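Local coordinates for Csc2 (Thermofilum pendens, PDB 4TXD), which probably binds CRISPR RNA as the Cas7-family backbone subunit of a type I-D interference complex, and carries a bound zinc ion, at residues A[122-125]-A[126-130]. Sequence-based numbering, arbitrary orientation.
Sequences RWLV and QEVIG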
ATOM      1  N   ARG A 122      13.514 -22.497  10.576  1.00 32.28           N
ATOM      2  CA  ARG A 122      12.947 -23.016  11.795  1.00 33.20           C
ATOM      3  C   ARG A 122      12.431 -21.869  12.628  1.00 30.86           C
ATOM      4  O   ARG A 122      11.437 -22.010  13.243  1.00 34.38           O
ATOM      5  CB  ARG A 122      13.882 -23.913  12.590  1.00 37.59           C
ATOM      6  CG  ARG A 122      13.141 -24.708  13.663  1.00 36.61           C
ATOM      7  CD  ARG A 122      13.997 -24.864  14.867  1.00 45.35           C
ATOM      8  NE  ARG A 122      13.362 -25.259  16.114  1.00 36.67           N
ATOM      9  CZ  ARG A 122      12.631 -26.334  16.307  1.00 35.68           C
ATOM     10  NH1 ARG A 122      12.339 -27.143  15.320  1.00 31.74           N
ATOM     11  NH2 ARG A 122      12.177 -26.576  17.502  1.00 29.55           N
ATOM     12  N   TRP A 123      13.110 -20.738  12.624  1.00 27.87           N
ATOM     13  CA  TRP A 123      12.605 -19.575  13.326  1.00 33.49           C
ATOM     14  C   TRP A 123      11.205 -19.236  12.869  1.00 38.52           C
ATOM     15  O   TRP A 123      10.346 -19.046  13.659  1.00 32.73           O
ATOM     16  CB  TRP A 123      13.499 -18.354  13.190  1.00 33.35           C
ATOM     17  CG  TRP A 123      13.000 -17.171  13.919  1.00 33.57           C
ATOM     18  CD1 TRP A 123      13.327 -16.797  15.161  1.00 34.57           C
ATOM     19  CD2 TRP A 123      12.084 -16.195  13.438  1.00 35.63           C
ATOM     20  NE1 TRP A 123      12.677 -15.662  15.500  1.00 39.90           N
ATOM     21  CE2 TRP A 123      11.908 -15.266  14.446  1.00 37.53           C
ATOM     22  CE3 TRP A 123      11.415 -16.011  12.240  1.00 41.81           C
ATOM     23  CZ2 TRP A 123      11.081 -14.184  14.311  1.00 35.44           C
ATOM     24  CZ3 TRP A 123      10.599 -14.921  12.107  1.00 39.23           C
ATOM     25  CH2 TRP A 123      10.434 -14.034  13.132  1.00 36.27           C
ATOM     26  N   LEU A 124      10.998 -19.185  11.573  1.00 37.42           N
ATOM     27  CA  LEU A 124       9.709 -18.829  11.041  1.00 32.62           C
ATOM     28  C   LEU A 124       8.665 -19.855  11.381  1.00 42.71           C
ATOM     29  O   LEU A 124       7.567 -19.513  11.730  1.00 34.76           O
ATOM     30  CB  LEU A 124       9.767 -18.643   9.535  1.00 34.85           C
ATOM     31  CG  LEU A 124       8.489 -18.167   8.860  1.00 41.38           C
ATOM     32  CD1 LEU A 124       8.318 -16.689   8.992  1.00 32.91           C
ATOM     33  CD2 LEU A 124       8.340 -18.595   7.420  1.00 34.12           C
ATOM     34  N   VAL A 125       9.017 -21.111  11.260  1.00 29.66           N
ATOM     35  CA  VAL A 125       8.076 -22.155  11.518  1.00 35.45           C
ATOM     36  C   VAL A 125       7.697 -22.175  12.989  1.00 34.68           C
ATOM     37  O   VAL A 125       6.561 -22.306  13.308  1.00 33.59           O
ATOM     38  CB  VAL A 125       8.601 -23.510  11.060  1.00 32.28           C
ATOM     39  CG1 VAL A 125       7.738 -24.633  11.548  1.00 36.94           C
ATOM     40  CG2 VAL A 125       8.661 -23.551   9.572  1.00 37.69           C
ATOM     41  N   GLN A 126       8.669 -22.052  13.862  1.00 29.01           N
ATOM     42  CA  GLN A 126       8.422 -22.184  15.270  1.00 34.19           C
ATOM     43  C   GLN A 126       7.947 -20.904  15.907  1.00 41.07           C
ATOM     44  O   GLN A 126       6.989 -20.906  16.618  1.00 35.86           O
ATOM     45  CB  GLN A 126       9.641 -22.724  16.005  1.00 35.51           C
ATOM     46  CG  GLN A 126      10.005 -24.133  15.645  1.00 40.62           C
ATOM     47  CD  GLN A 126       8.954 -25.150  16.033  1.00 39.31           C
ATOM     48  OE1 GLN A 126       8.423 -25.091  17.088  1.00 41.81           O
ATOM     49  NE2 GLN A 126       8.652 -26.067  15.148  1.00 39.17           N
ATOM     50  N   GLU A 127       8.625 -19.815  15.629  1.00 35.75           N
ATOM     51  CA  GLU A 127       8.320 -18.565  16.268  1.00 42.58           C
ATOM     52  C   GLU A 127       7.174 -17.767  15.644  1.00 43.36           C
ATOM     53  O   GLU A 127       6.637 -16.890  16.261  1.00 47.97           O
ATOM     54  CB  GLU A 127       9.568 -17.724  16.390  1.00 38.52           C
ATOM     55  CG  GLU A 127      10.717 -18.400  17.096  1.00 42.91           C
ATOM     56  CD  GLU A 127      10.341 -18.972  18.435  1.00 61.72           C
ATOM     57  OE1 GLU A 127       9.621 -18.306  19.172  1.00 48.86           O
ATOM     58  OE2 GLU A 127      10.778 -20.084  18.736  1.00 54.15           O
ATOM     59  N   VAL A 128       6.790 -18.098  14.435  1.00 38.37           N
ATOM     60  CA  VAL A 128       5.734 -17.392  13.756  1.00 36.37           C
ATOM     61  C   VAL A 128       4.587 -18.302  13.433  1.00 33.31           C
ATOM     62  O   VAL A 128       3.531 -18.138  13.957  1.00 35.64           O
ATOM     63  CB  VAL A 128       6.265 -16.694  12.483  1.00 42.90           C
ATOM     64  CG1 VAL A 128       5.161 -16.259  11.540  1.00 41.11           C
ATOM     65  CG2 VAL A 128       7.116 -15.518  12.882  1.00 44.89           C
ATOM     66  N   ILE A 129       4.801 -19.250  12.557  1.00 29.32           N
ATOM     67  CA  ILE A 129       3.753 -20.146  12.160  1.00 24.73           C
ATOM     68  C   ILE A 129       3.196 -20.964  13.311  1.00 36.35           C
ATOM     69  O   ILE A 129       2.023 -21.160  13.409  1.00 33.85           O
ATOM     70  CB  ILE A 129       4.228 -21.054  11.052  1.00 29.49           C
ATOM     71  CG1 ILE A 129       4.648 -20.206   9.883  1.00 40.17           C
ATOM     72  CG2 ILE A 129       3.161 -22.025  10.644  1.00 30.74           C
ATOM     73  CD1 ILE A 129       4.932 -20.997   8.655  1.00 48.32           C
ATOM     74  N   GLY A 130       4.064 -21.427  14.186  1.00 31.84           N
ATOM     75  CA  GLY A 130       3.625 -22.148  15.351  1.00 36.60           C
ATOM     76  C   GLY A 130       2.784 -21.302  16.277  1.00 33.60           C
ATOM     77  O   GLY A 130       1.813 -21.753  16.803  1.00 32.71           O
TER
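Within helix 118-134 the regular alpha-helical ladder widens into a pi-type turn, marked by the carbonyl of L124, which accepts two amides. N of I129 lies 2.9 Å from O of L124 in a nearly straight bond (N-H...O 169°). N of V128 reaches the same oxygen from above the carbonyl plane, at 3.2 Å and a poorer angle. Before this point the i to i+4 pattern holds, with N of E127 bonded to O of W123; N of G130 then bonds to O of V125, again five residues back. On the side packed against helix 343-365, the indole of W123 bridges two residues of the next turn. CB of E127 sits over one face, 3.9 Å from the centroid of the five-membered ring in a CH-pi contact, while CG2 of V128 meets CZ3 of W123 obliquely at 3.6 Å. A chi1 of -179° sets CG of W123 beside its own carbonyl carbon, which carries the indole forward to these partners; K345 adds a cation-pi contact. Replacing W123 by an alanine removes the ring over E127 and is likely to leave K345 without its cation-pi mate, while V128 would keep W348 but lose the indole. Elsewhere on the helix surface, the guanidinium of R122 stacks on the amide of Q126, their planes 13° apart, with CG of Q126 over the guanidinium centre, 3.5 Å from CZ of R122.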